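Local coordinates for protein Pcdhgb2 (Mus musculus, PDB 5SZR) that probably acts as a calcium-dependent cell-adhesion protein, here represented by extracellular cadherin domains 3-6, and may help establish and maintain specific neuronal connections, at residues A[326-331]-A[421-426]; A[339-344]-A[349-354]; A[374-379]-A[397-402]; A[354-359]-A[365-370]. All blocks are in the same frame, centred on the assembly; numbering follows the deposited sequence.

How the contacts relate
All four contacts lie in the last cadherin domain of the construct and sample its two-sheet sandwich from the calcium end to the far loops. Contact 4, at the calcium end, includes a residue that binds the ion directly. Contact 1 has its centre about 15 Å from that of contact 4, and the backbone of strand 324-327 pairs with V355 between them. About 12 Å separates the centres of contacts 1 and 2, where L425 packs on V351. The centre of contact 3 is about 13 Å from that of contact 2 and about 26 Å from that of contact 4, so it lies remote from the metal. In sequence, contacts 2, 4 and 3 are nested inside the loop closed by contact 1.

Contact 1: A[326-331]-A[421-426]; sequences LYPTLE and ATLHLI. With MAN (alpha-D-mannopyranose), chain B.
L330 lays both of its terminal methyls over the CB of A421, CD2 at 3.7 Å and CD1 at 3.8 Å from it, so that the fork of the leucine straddles the small alanine. The contact belongs to the cadherin beta sandwich, at the place where the chain leaves strand 324-327 of one sheet and crosses to strand 335-342 of the other; A421 and L423 belong to strand 418-428, the neighbour of 335-342. With CG anti to the carbonyl carbon (chi1 -58°), L330 reaches from an extended loop toward that strand.

A second, looser apolar touch lies deeper. P328 CG meets L423 CD2 at 4.1 Å, the two side chains crossing at about a right angle. P328 follows a cis peptide bond, and its CB rests 4.0 Å above the Y327 ring, offset toward the rim. L326 and Y327 both face V355 in a classic beta bulge, while A336 and F338 flank the proline from the second sheet.

Between the two apolar residues of strand 418-428, T422 carries an O-linked mannose. Its CG2 lies 3.7 Å above one face of the H424 imidazole, and the same ring has the sugar at its edge, near its plane, where H424 NE2 stands 3.6 Å from MAN O6. The glycosidic link itself, T422 OG1 to MAN C1, measures 1.4 Å.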
loop_
_atom_site.group_PDB
_atom_site.type_symbol
_atom_site.label_atom_id
_atom_site.label_comp_id
_atom_site.label_asym_id
_atom_site.label_seq_id
_atom_site.Cartn_x
_atom_site.Cartn_y
_atom_site.Cartn_z
ATOM N N LEU A 326 46.223 1.242 -44.529
ATOM C CA LEU A 326 46.979 -0.003 -44.575
ATOM C C LEU A 326 47.677 -0.234 -45.907
ATOM O O LEU A 326 48.684 -0.945 -45.946
ATOM C CB LEU A 326 46.059 -1.195 -44.290
ATOM C CG LEU A 326 45.321 -1.176 -42.950
ATOM C CD1 LEU A 326 44.528 -2.460 -42.766
ATOM C CD2 LEU A 326 46.304 -0.977 -41.807
ATOM N N TYR A 327 47.162 0.345 -46.986
ATOM C CA TYR A 327 47.777 0.262 -48.304
ATOM C C TYR A 327 47.438 1.532 -49.080
ATOM O O TYR A 327 46.311 2.012 -49.014
ATOM C CB TYR A 327 47.296 -0.980 -49.065
ATOM C CG TYR A 327 47.932 -1.135 -50.431
ATOM C CD1 TYR A 327 49.023 -1.972 -50.619
ATOM C CD2 TYR A 327 47.451 -0.429 -51.532
ATOM C CE1 TYR A 327 49.612 -2.106 -51.864
ATOM C CE2 TYR A 327 48.029 -0.551 -52.768
ATOM C CZ TYR A 327 49.112 -1.395 -52.935
ATOM O OH TYR A 327 49.693 -1.521 -54.176
ATOM N N PRO A 328 48.409 2.083 -49.828
ATOM C CA PRO A 328 49.787 1.596 -49.962
ATOM C C PRO A 328 50.624 1.875 -48.724
ATOM O O PRO A 328 50.210 2.671 -47.879
ATOM C CB PRO A 328 50.316 2.383 -51.163
ATOM C CG PRO A 328 49.527 3.658 -51.132
ATOM C CD PRO A 328 48.158 3.264 -50.674
ATOM N N THR A 329 51.773 1.211 -48.613
ATOM C CA THR A 329 52.726 1.556 -47.569
ATOM C C THR A 329 53.205 2.984 -47.783
ATOM O O THR A 329 53.549 3.373 -48.902
ATOM C CB THR A 329 53.908 0.592 -47.586
ATOM O OG1 THR A 329 53.429 -0.757 -47.539
ATOM C CG2 THR A 329 54.815 0.839 -46.392
ATOM N N LEU A 330 53.205 3.774 -46.717
ATOM C CA LEU A 330 53.598 5.171 -46.801
ATOM C C LEU A 330 55.018 5.358 -46.283
ATOM O O LEU A 330 55.469 4.652 -45.378
ATOM C CB LEU A 330 52.640 6.064 -46.010
ATOM C CG LEU A 330 51.162 6.029 -46.403
ATOM C CD1 LEU A 330 50.359 7.015 -45.557
ATOM C CD2 LEU A 330 50.976 6.312 -47.884
ATOM N N GLU A 331 55.721 6.317 -46.877
ATOM C CA GLU A 331 57.027 6.711 -46.388
ATOM C C GLU A 331 56.850 7.523 -45.108
ATOM O O GLU A 331 55.728 7.886 -44.748
ATOM C CB GLU A 331 57.771 7.504 -47.463
ATOM C CG GLU A 331 58.186 6.683 -48.671
ATOM C CD GLU A 331 59.148 5.568 -48.315
ATOM O OE1 GLU A 331 59.207 4.572 -49.065
ATOM O OE2 GLU A 331 59.849 5.686 -47.286
ATOM N N ALA A 421 47.205 10.670 -47.064
ATOM C CA ALA A 421 48.325 10.071 -47.778
ATOM C C ALA A 421 48.594 10.872 -49.046
ATOM O O ALA A 421 47.659 11.331 -49.708
ATOM C CB ALA A 421 48.054 8.604 -48.125
ATOM N N THR A 422 49.873 11.043 -49.373
ATOM C CA THR A 422 50.279 11.707 -50.606
ATOM C C THR A 422 50.665 10.657 -51.637
ATOM O O THR A 422 51.512 9.799 -51.373
ATOM C CB THR A 422 51.450 12.661 -50.374
ATOM O OG1 THR A 422 51.054 13.709 -49.486
ATOM C CG2 THR A 422 51.886 13.274 -51.691
ATOM N N LEU A 423 50.044 10.727 -52.804
ATOM C CA LEU A 423 50.254 9.755 -53.869
ATOM C C LEU A 423 50.972 10.456 -55.009
ATOM O O LEU A 423 50.381 11.300 -55.691
ATOM C CB LEU A 423 48.929 9.170 -54.350
ATOM C CG LEU A 423 47.992 8.536 -53.327
ATOM C CD1 LEU A 423 46.748 8.046 -54.043
ATOM C CD2 LEU A 423 48.683 7.398 -52.604
ATOM N N HIS A 424 52.244 10.114 -55.206
ATOM C CA HIS A 424 53.010 10.579 -56.353
ATOM C C HIS A 424 52.734 9.631 -57.513
ATOM O O HIS A 424 53.145 8.466 -57.484
ATOM C CB HIS A 424 54.502 10.635 -56.032
ATOM C CG HIS A 424 54.838 11.513 -54.867
ATOM N ND1 HIS A 424 54.678 12.882 -54.896
ATOM C CD2 HIS A 424 55.344 11.219 -53.645
ATOM C CE1 HIS A 424 55.060 13.393 -53.739
ATOM N NE2 HIS A 424 55.470 12.406 -52.963
ATOM N N LEU A 425 52.026 10.121 -58.523
ATOM C CA LEU A 425 51.702 9.343 -59.712
ATOM C C LEU A 425 52.515 9.893 -60.878
ATOM O O LEU A 425 52.369 11.063 -61.245
ATOM C CB LEU A 425 50.202 9.398 -60.003
ATOM C CG LEU A 425 49.316 9.248 -58.764
ATOM C CD1 LEU A 425 47.842 9.346 -59.124
ATOM C CD2 LEU A 425 49.606 7.941 -58.037
ATOM N N ILE A 426 53.376 9.055 -61.448
ATOM C CA ILE A 426 54.334 9.478 -62.464
ATOM C C ILE A 426 54.110 8.642 -63.714
ATOM O O ILE A 426 54.271 7.415 -63.682
ATOM C CB ILE A 426 55.779 9.342 -61.967
ATOM C CG1 ILE A 426 55.960 10.119 -60.662
ATOM C CG2 ILE A 426 56.760 9.820 -63.032
ATOM C CD1 ILE A 426 57.378 10.120 -60.165
HETATM C C1 MAN B . 51.832 13.608 -48.279
HETATM C C2 MAN B . 51.228 14.641 -47.327
HETATM C C3 MAN B . 51.590 16.047 -47.815
HETATM C C4 MAN B . 53.112 16.204 -47.960
HETATM C C5 MAN B . 53.689 15.117 -48.886
HETATM C C6 MAN B . 55.216 15.106 -48.877
HETATM O O2 MAN B . 51.788 14.514 -46.012
HETATM O O3 MAN B . 51.069 17.069 -46.966
HETATM O O4 MAN B . 53.410 17.479 -48.505
HETATM O O5 MAN B . 53.233 13.788 -48.467
HETATM O O6 MAN B . 55.678 14.139 -49.820
#

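Contact 2: A[339-344]-A[349-354]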
loop_
_atom_site.group_PDB
_atom_site.type_symbol
_atom_site.label_atom_id
_atom_site.label_comp_id
_atom_site.label_asym_id
_atom_site.label_seq_id
_atom_site.Cartn_x
_atom_site.Cartn_y
_atom_site.Cartn_z
ATOM N N ASP A 339 55.235 5.016 -60.326
ATOM C CA ASP A 339 55.911 5.659 -61.448
ATOM C C ASP A 339 55.817 4.881 -62.756
ATOM O O ASP A 339 56.452 5.274 -63.740
ATOM C CB ASP A 339 57.381 5.921 -61.100
ATOM C CG ASP A 339 58.140 4.658 -60.715
ATOM O OD1 ASP A 339 59.246 4.786 -60.149
ATOM O OD2 ASP A 339 57.643 3.541 -60.972
ATOM N N MET A 340 55.051 3.794 -62.807
ATOM C CA MET A 340 54.966 2.986 -64.017
ATOM C C MET A 340 53.627 3.141 -64.735
ATOM O O MET A 340 53.219 2.242 -65.478
ATOM C CB MET A 340 55.227 1.515 -63.692
ATOM C CG MET A 340 56.663 1.197 -63.286
ATOM S SD MET A 340 57.807 0.989 -64.672
ATOM C CE MET A 340 58.388 2.665 -64.939
ATOM N N VAL A 341 52.945 4.267 -64.549
ATOM C CA VAL A 341 51.636 4.484 -65.163
ATOM C C VAL A 341 51.812 4.724 -66.658
ATOM O O VAL A 341 52.478 5.689 -67.058
ATOM C CB VAL A 341 50.889 5.651 -64.498
ATOM C CG1 VAL A 341 49.441 5.684 -64.969
ATOM C CG2 VAL A 341 50.953 5.524 -62.982
ATOM N N PRO A 342 51.241 3.879 -67.513
ATOM C CA PRO A 342 51.428 4.061 -68.958
ATOM C C PRO A 342 50.626 5.247 -69.471
ATOM O O PRO A 342 49.512 5.514 -69.014
ATOM C CB PRO A 342 50.919 2.741 -69.546
ATOM C CG PRO A 342 49.860 2.293 -68.550
ATOM C CD PRO A 342 50.357 2.740 -67.198
ATOM N N ARG A 343 51.205 5.963 -70.436
ATOM C CA ARG A 343 50.538 7.146 -70.967
ATOM C C ARG A 343 49.338 6.777 -71.825
ATOM O O ARG A 343 48.354 7.526 -71.867
ATOM C CB ARG A 343 51.526 7.994 -71.768
ATOM C CG ARG A 343 52.506 8.767 -70.906
ATOM C CD ARG A 343 53.388 9.683 -71.740
ATOM N NE ARG A 343 53.550 10.987 -71.107
ATOM C CZ ARG A 343 52.872 12.075 -71.459
ATOM N NH1 ARG A 343 51.992 12.019 -72.450
ATOM N NH2 ARG A 343 53.078 13.222 -70.823
ATOM N N ALA A 344 49.393 5.638 -72.505
ATOM C CA ALA A 344 48.272 5.151 -73.300
ATOM C C ALA A 344 47.136 4.566 -72.450
ATOM O O ALA A 344 46.282 3.876 -73.030
ATOM C CB ALA A 344 48.762 4.105 -74.303
ATOM N N TYR A 349 41.574 3.183 -65.898
ATOM C CA TYR A 349 42.784 2.484 -65.482
ATOM C C TYR A 349 43.012 2.664 -63.989
ATOM O O TYR A 349 43.077 3.791 -63.492
ATOM C CB TYR A 349 43.988 3.015 -66.272
ATOM C CG TYR A 349 45.304 2.347 -65.932
ATOM C CD1 TYR A 349 45.788 1.296 -66.699
ATOM C CD2 TYR A 349 46.059 2.764 -64.841
ATOM C CE1 TYR A 349 46.983 0.677 -66.388
ATOM C CE2 TYR A 349 47.254 2.152 -64.524
ATOM C CZ TYR A 349 47.711 1.112 -65.300
ATOM O OH TYR A 349 48.902 0.503 -64.981
ATOM N N LEU A 350 43.139 1.547 -63.275
ATOM C CA LEU A 350 43.301 1.574 -61.823
ATOM C C LEU A 350 44.767 1.821 -61.481
ATOM O O LEU A 350 45.606 0.922 -61.613
ATOM C CB LEU A 350 42.806 0.269 -61.205
ATOM C CG LEU A 350 42.994 0.177 -59.689
ATOM C CD1 LEU A 350 42.083 1.166 -58.975
ATOM C CD2 LEU A 350 42.765 -1.241 -59.189
ATOM N N VAL A 351 45.081 3.040 -61.040
ATOM C CA VAL A 351 46.453 3.362 -60.652
ATOM C C VAL A 351 46.806 2.671 -59.343
ATOM O O VAL A 351 47.824 1.976 -59.239
ATOM C CB VAL A 351 46.636 4.886 -60.546
ATOM C CG1 VAL A 351 48.047 5.220 -60.091
ATOM C CG2 VAL A 351 46.321 5.547 -61.871
ATOM N N THR A 352 45.970 2.854 -58.329
ATOM C CA THR A 352 46.131 2.174 -57.052
ATOM C C THR A 352 44.822 2.306 -56.288
ATOM O O THR A 352 43.871 2.948 -56.742
ATOM C CB THR A 352 47.311 2.740 -56.251
ATOM O OG1 THR A 352 47.499 1.962 -55.062
ATOM C CG2 THR A 352 47.051 4.189 -55.862
ATOM N N LYS A 353 44.783 1.687 -55.115
ATOM C CA LYS A 353 43.583 1.657 -54.293
ATOM C C LYS A 353 43.993 1.898 -52.851
ATOM O O LYS A 353 44.751 1.106 -52.282
ATOM C CB LYS A 353 42.861 0.317 -54.442
ATOM C CG LYS A 353 41.619 0.161 -53.597
ATOM C CD LYS A 353 40.951 -1.158 -53.927
ATOM C CE LYS A 353 39.832 -1.487 -52.973
ATOM N NZ LYS A 353 39.199 -2.776 -53.365
ATOM N N VAL A 354 43.521 2.999 -52.272
ATOM C CA VAL A 354 43.722 3.223 -50.848
ATOM C C VAL A 354 42.885 2.215 -50.074
ATOM O O VAL A 354 41.685 2.056 -50.331
ATOM C CB VAL A 354 43.361 4.667 -50.469
ATOM C CG1 VAL A 354 43.779 4.962 -49.041
ATOM C CG2 VAL A 354 44.018 5.640 -51.431
#
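Ring-to-ring packing between P342 and Y349 brings the two segments together most closely. The proline offers its CD and CG to the phenol end of the tyrosine: P342 CD lies 3.5 Å from Y349 OH and 3.6 Å from Y349 CZ, while P342 CG is 3.9 Å from Y349 CE1. The side chains come from opposite directions, and the approach to the aromatic ring is oblique. Y349 attains this position with CG anti to the backbone N (chi1 -179°), which carries the ring from its own segment across to 339-344.

The aliphatic contacts form a second group. V341 divides its two methyls between two partners: CG1 touches Y349 CE2 at 4.2 Å, and CG2 meets V351 CG1 at 4.1 Å, the two valines crossing at about a right angle. Here the cadherin sandwich brings its two sheets together, for strands 335-342 and 350-357 follow each other in the chain but belong to different, facing sheets. Side chains, rather than backbone pairing, therefore join them here. An alanine in place of Y349 is likely to leave P342 without its packing partner and to open a gap beside V341 CG1.

Backbone pairing ties each segment to its own sheet instead: the V341 backbone hydrogen-bonds with A428, that of Y349 with T391. V351 and T352 both face V389, forming a classic beta bulge in strand 350-357. From strand 418-428, F427 packs against V341 and L425 against V351.

Contact 3: A[374-379]-A[397-402]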
loop_
_atom_site.group_PDB
_atom_site.type_symbol
_atom_site.label_atom_id
_atom_site.label_comp_id
_atom_site.label_asym_id
_atom_site.label_seq_id
_atom_site.Cartn_x
_atom_site.Cartn_y
_atom_site.Cartn_z
ATOM N N ALA A 374 45.261 18.284 -55.852
ATOM C CA ALA A 374 45.555 17.584 -57.094
ATOM C C ALA A 374 46.359 18.502 -57.998
ATOM O O ALA A 374 45.994 19.670 -58.172
ATOM C CB ALA A 374 44.273 17.138 -57.802
ATOM N N SER A 375 47.452 17.981 -58.567
ATOM C CA SER A 375 48.232 18.783 -59.504
ATOM C C SER A 375 47.473 19.043 -60.798
ATOM O O SER A 375 47.787 20.004 -61.506
ATOM C CB SER A 375 49.578 18.111 -59.800
ATOM O OG SER A 375 49.415 16.746 -60.142
ATOM N N ASP A 376 46.480 18.215 -61.116
ATOM C CA ASP A 376 45.605 18.451 -62.261
ATOM C C ASP A 376 44.245 17.870 -61.915
ATOM O O ASP A 376 44.011 16.663 -62.091
ATOM C CB ASP A 376 46.159 17.838 -63.544
ATOM C CG ASP A 376 45.383 18.261 -64.774
ATOM O OD1 ASP A 376 44.666 19.281 -64.707
ATOM O OD2 ASP A 376 45.495 17.578 -65.814
ATOM N N PRO A 377 43.323 18.687 -61.409
ATOM C CA PRO A 377 42.004 18.165 -61.034
ATOM C C PRO A 377 41.268 17.621 -62.248
ATOM O O PRO A 377 41.208 18.260 -63.300
ATOM C CB PRO A 377 41.293 19.388 -60.440
ATOM C CG PRO A 377 42.391 20.359 -60.112
ATOM C CD PRO A 377 43.443 20.129 -61.142
ATOM N N GLY A 378 40.707 16.424 -62.094
ATOM C CA GLY A 378 39.956 15.777 -63.142
ATOM C C GLY A 378 40.747 14.781 -63.961
ATOM O O GLY A 378 40.144 13.975 -64.678
ATOM N N LEU A 379 42.078 14.823 -63.888
ATOM C CA LEU A 379 42.873 13.783 -64.529
ATOM C C LEU A 379 42.651 12.438 -63.852
ATOM O O LEU A 379 42.477 11.414 -64.525
ATOM C CB LEU A 379 44.355 14.158 -64.497
ATOM C CG LEU A 379 45.271 13.145 -65.176
ATOM C CD1 LEU A 379 44.900 13.033 -66.646
ATOM C CD2 LEU A 379 46.728 13.542 -65.011
ATOM N N ASP A 397 48.631 15.935 -74.225
ATOM C CA ASP A 397 50.015 16.262 -74.549
ATOM C C ASP A 397 50.580 17.331 -73.623
ATOM O O ASP A 397 51.796 17.373 -73.402
ATOM C CB ASP A 397 50.126 16.713 -76.006
ATOM C CG ASP A 397 50.561 15.594 -76.935
ATOM O OD1 ASP A 397 50.046 15.526 -78.070
ATOM O OD2 ASP A 397 51.422 14.783 -76.531
ATOM N N ARG A 398 49.729 18.197 -73.078
ATOM C CA ARG A 398 50.164 19.270 -72.195
ATOM C C ARG A 398 50.063 18.901 -70.720
ATOM O O ARG A 398 50.151 19.788 -69.864
ATOM C CB ARG A 398 49.355 20.541 -72.469
ATOM C CG ARG A 398 49.585 21.143 -73.843
ATOM C CD ARG A 398 48.780 22.419 -74.029
ATOM N N ASP A 399 49.877 17.622 -70.402
ATOM C CA ASP A 399 49.775 17.178 -69.018
ATOM C C ASP A 399 51.148 16.753 -68.511
ATOM O O ASP A 399 51.880 16.042 -69.206
ATOM C CB ASP A 399 48.779 16.025 -68.888
ATOM C CG ASP A 399 47.351 16.449 -69.185
ATOM O OD1 ASP A 399 47.024 17.637 -68.978
ATOM O OD2 ASP A 399 46.554 15.590 -69.618
ATOM N N SER A 400 51.487 17.189 -67.299
ATOM C CA SER A 400 52.795 16.893 -66.730
ATOM C C SER A 400 52.955 15.396 -66.491
ATOM O O SER A 400 52.001 14.700 -66.136
ATOM C CB SER A 400 52.984 17.646 -65.411
ATOM O OG SER A 400 52.469 18.964 -65.489
ATOM N N ALA A 401 54.180 14.902 -66.684
ATOM C CA ALA A 401 54.451 13.490 -66.434
ATOM C C ALA A 401 54.330 13.157 -64.951
ATOM O O ALA A 401 53.809 12.096 -64.588
ATOM C CB ALA A 401 55.838 13.120 -66.958
ATOM N N ARG A 402 54.808 14.045 -64.081
ATOM C CA ARG A 402 54.717 13.851 -62.640
ATOM C C ARG A 402 53.421 14.455 -62.119
ATOM O O ARG A 402 53.128 15.627 -62.377
ATOM C CB ARG A 402 55.908 14.488 -61.923
ATOM C CG ARG A 402 57.262 13.872 -62.237
ATOM C CD ARG A 402 58.303 14.380 -61.249
ATOM N NE ARG A 402 57.840 14.209 -59.871
ATOM C CZ ARG A 402 58.340 13.325 -59.014
ATOM N NH1 ARG A 402 59.343 12.537 -59.384
ATOM N NH2 ARG A 402 57.848 13.240 -57.782
#
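The carboxylates of D376 and D399 meet with their planes 53° apart, D376 OD2 standing 3.5 Å from D399 OD1. Measured from the plane of the D399 carboxylate, D376 OD2 lies above it, displaced toward OD1. L379 CD1 lies on the same side of that plane, 4.3 Å from D399 OD2. The relation is not reciprocal: D399 OD1 is merely tilted out of the D376 plane.

Both groups sit on loops at the far end of the cadherin sandwich: segment 374-379 follows strand 368-374, and segment 397-402 leads into strand 402-410. R393 lies between the like charges as a shared partner, its NH1 in a salt bridge to both D376 OD2 and D399 OD1, which probably offsets much of the repulsion. The other D399 oxygen, OD2, accepts a hydrogen bond from the backbone N of G396, so two separate partners hold the carboxylate.

D376 comes to this meeting from a tight turn. Its side chain extends away from its own backbone N (chi1 -171°), toward the second loop, while the angles of P377 and G378 are those of a type II beta turn. A side chain at G378 would be jammed against the preceding carbonyl oxygen.

Beneath the charges, L379 is buried against F427 and L395. On the other flank, S375 OG is held by Q403 OE1 and R404 N, and lies 4.5 Å from R402 O. The turn itself is closed by L379 N, which donates to D376 O at 3.2 Å.

Contact 4: A[354-359]-A[365-370]. With CA (calcium ion), chain R.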
loop_
_atom_site.group_PDB
_atom_site.type_symbol
_atom_site.label_atom_id
_atom_site.label_comp_id
_atom_site.label_asym_id
_atom_site.label_seq_id
_atom_site.Cartn_x
_atom_site.Cartn_y
_atom_site.Cartn_z
ATOM N N VAL A 354 43.521 2.999 -52.272
ATOM C CA VAL A 354 43.722 3.223 -50.848
ATOM C C VAL A 354 42.885 2.215 -50.074
ATOM O O VAL A 354 41.685 2.056 -50.331
ATOM C CB VAL A 354 43.361 4.667 -50.469
ATOM C CG1 VAL A 354 43.779 4.962 -49.041
ATOM C CG2 VAL A 354 44.018 5.640 -51.431
ATOM N N VAL A 355 43.517 1.509 -49.142
ATOM C CA VAL A 355 42.840 0.532 -48.295
ATOM C C VAL A 355 42.984 0.997 -46.853
ATOM O O VAL A 355 44.096 1.012 -46.309
ATOM C CB VAL A 355 43.404 -0.883 -48.477
ATOM C CG1 VAL A 355 42.715 -1.845 -47.520
ATOM C CG2 VAL A 355 43.240 -1.338 -49.916
ATOM N N ALA A 356 41.870 1.382 -46.233
ATOM C CA ALA A 356 41.874 1.857 -44.857
ATOM C C ALA A 356 40.857 1.079 -44.035
ATOM O O ALA A 356 39.903 0.508 -44.570
ATOM C CB ALA A 356 41.567 3.356 -44.771
ATOM N N VAL A 357 41.080 1.063 -42.717
ATOM C CA VAL A 357 40.188 0.420 -41.760
ATOM C C VAL A 357 39.894 1.399 -40.629
ATOM O O VAL A 357 40.527 2.447 -40.500
ATOM C CB VAL A 357 40.773 -0.890 -41.194
ATOM C CG1 VAL A 357 40.834 -1.960 -42.270
ATOM C CG2 VAL A 357 42.150 -0.641 -40.593
ATOM N N ASP A 358 38.922 1.028 -39.795
ATOM C CA ASP A 358 38.473 1.873 -38.690
ATOM C C ASP A 358 37.916 0.972 -37.600
ATOM O O ASP A 358 37.012 0.173 -37.861
ATOM C CB ASP A 358 37.416 2.875 -39.168
ATOM C CG ASP A 358 37.207 4.020 -38.198
ATOM O OD1 ASP A 358 36.885 3.764 -37.020
ATOM O OD2 ASP A 358 37.365 5.185 -38.614
ATOM N N ALA A 359 38.451 1.100 -36.383
ATOM C CA ALA A 359 38.099 0.195 -35.293
ATOM C C ALA A 359 36.685 0.401 -34.762
ATOM O O ALA A 359 36.200 -0.446 -34.000
ATOM C CB ALA A 359 39.100 0.344 -34.144
ATOM N N ALA A 365 32.677 4.307 -38.351
ATOM C CA ALA A 365 33.664 3.574 -39.138
ATOM C C ALA A 365 33.284 3.480 -40.614
ATOM O O ALA A 365 33.836 2.642 -41.333
ATOM C CB ALA A 365 33.878 2.169 -38.563
ATOM N N TRP A 366 32.354 4.313 -41.083
ATOM C CA TRP A 366 31.971 4.337 -42.492
ATOM C C TRP A 366 32.921 5.278 -43.231
ATOM O O TRP A 366 32.828 6.503 -43.096
ATOM C CB TRP A 366 30.520 4.777 -42.660
ATOM C CG TRP A 366 29.954 4.471 -44.019
ATOM C CD1 TRP A 366 30.532 3.704 -44.995
ATOM C CD2 TRP A 366 28.710 4.934 -44.558
ATOM N NE1 TRP A 366 29.717 3.655 -46.101
ATOM C CE2 TRP A 366 28.593 4.401 -45.858
ATOM C CE3 TRP A 366 27.686 5.747 -44.068
ATOM C CZ2 TRP A 366 27.492 4.655 -46.672
ATOM C CZ3 TRP A 366 26.585 5.993 -44.877
ATOM C CH2 TRP A 366 26.498 5.446 -46.165
ATOM N N LEU A 367 33.830 4.712 -44.012
ATOM C CA LEU A 367 34.919 5.496 -44.574
ATOM C C LEU A 367 34.543 6.088 -45.924
ATOM O O LEU A 367 33.827 5.472 -46.717
ATOM C CB LEU A 367 36.179 4.641 -44.702
ATOM C CG LEU A 367 36.584 4.043 -43.357
ATOM C CD1 LEU A 367 37.968 3.429 -43.438
ATOM C CD2 LEU A 367 36.505 5.095 -42.246
ATOM N N SER A 368 35.023 7.303 -46.166
ATOM C CA SER A 368 34.848 7.987 -47.434
ATOM C C SER A 368 36.168 8.645 -47.798
ATOM O O SER A 368 36.884 9.136 -46.918
ATOM C CB SER A 368 33.736 9.033 -47.370
ATOM O OG SER A 368 34.191 10.202 -46.714
ATOM N N TYR A 369 36.477 8.661 -49.092
ATOM C CA TYR A 369 37.786 9.043 -49.604
ATOM C C TYR A 369 37.666 10.328 -50.410
ATOM O O TYR A 369 36.793 10.442 -51.275
ATOM C CB TYR A 369 38.361 7.916 -50.464
ATOM C CG TYR A 369 38.578 6.633 -49.689
ATOM C CD1 TYR A 369 39.832 6.312 -49.185
ATOM C CD2 TYR A 369 37.528 5.750 -49.452
ATOM C CE1 TYR A 369 40.039 5.147 -48.473
ATOM C CE2 TYR A 369 37.722 4.577 -48.732
ATOM C CZ TYR A 369 38.979 4.284 -48.243
ATOM O OH TYR A 369 39.184 3.123 -47.533
ATOM N N HIS A 370 38.544 11.291 -50.132
ATOM C CA HIS A 370 38.453 12.615 -50.728
ATOM C C HIS A 370 39.815 13.077 -51.220
ATOM O O HIS A 370 40.842 12.791 -50.596
ATOM C CB HIS A 370 37.904 13.632 -49.726
ATOM C CG HIS A 370 36.611 13.220 -49.096
ATOM N ND1 HIS A 370 35.387 13.638 -49.569
ATOM C CD2 HIS A 370 36.354 12.427 -48.029
ATOM C CE1 HIS A 370 34.430 13.121 -48.818
ATOM N NE2 HIS A 370 34.990 12.382 -47.878
HETATM CA CA CA R . 36.231 6.133 -36.417
HETATM O O HOH W 1 39.550 0.665 -49.564
#
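D358 touches the opposite segment from its first side-chain atom onward. Its CB meets A365 CB at 3.7 Å, and CG, anti to the backbone N (chi1 -163°), carries the carboxylate on to the metal. Both oxygens bind calcium, OD1 at 2.5 Å and OD2 at 2.6 Å, a bidentate grip; OD2 also has L367 CD2 alongside at 3.7 Å. The other branch of that leucine, CD1, packs on A356 CB at 3.8 Å, so L367 spans from the metal ligand to the strand.

Farther from the ion, Y369 slides past V354 in the opposite direction, with V354 CG1 3.8 Å from Y369 CE1, at the ring edge near its plane. The phenol OH receives a long, weak hydrogen bond from A356 N (3.5 Å, 135°), and one water links it to V354 O. A phenylalanine in place of Y369 would probably keep the ring packing but leave A356 N and the water without their phenol partner. V409, on strand 402-410, packs against A356, L367 and Y369.

The calcium is completed by N319 OD1, N321 O, D360 OD2, N364 O and D411 OD2. Side chains of D358 and D360 from a DXD motif, combined with N319 and N321 from the DXNDN linker, are typical of the interdomain calcium sites of cadherin repeats, here at the junction between the last two domains.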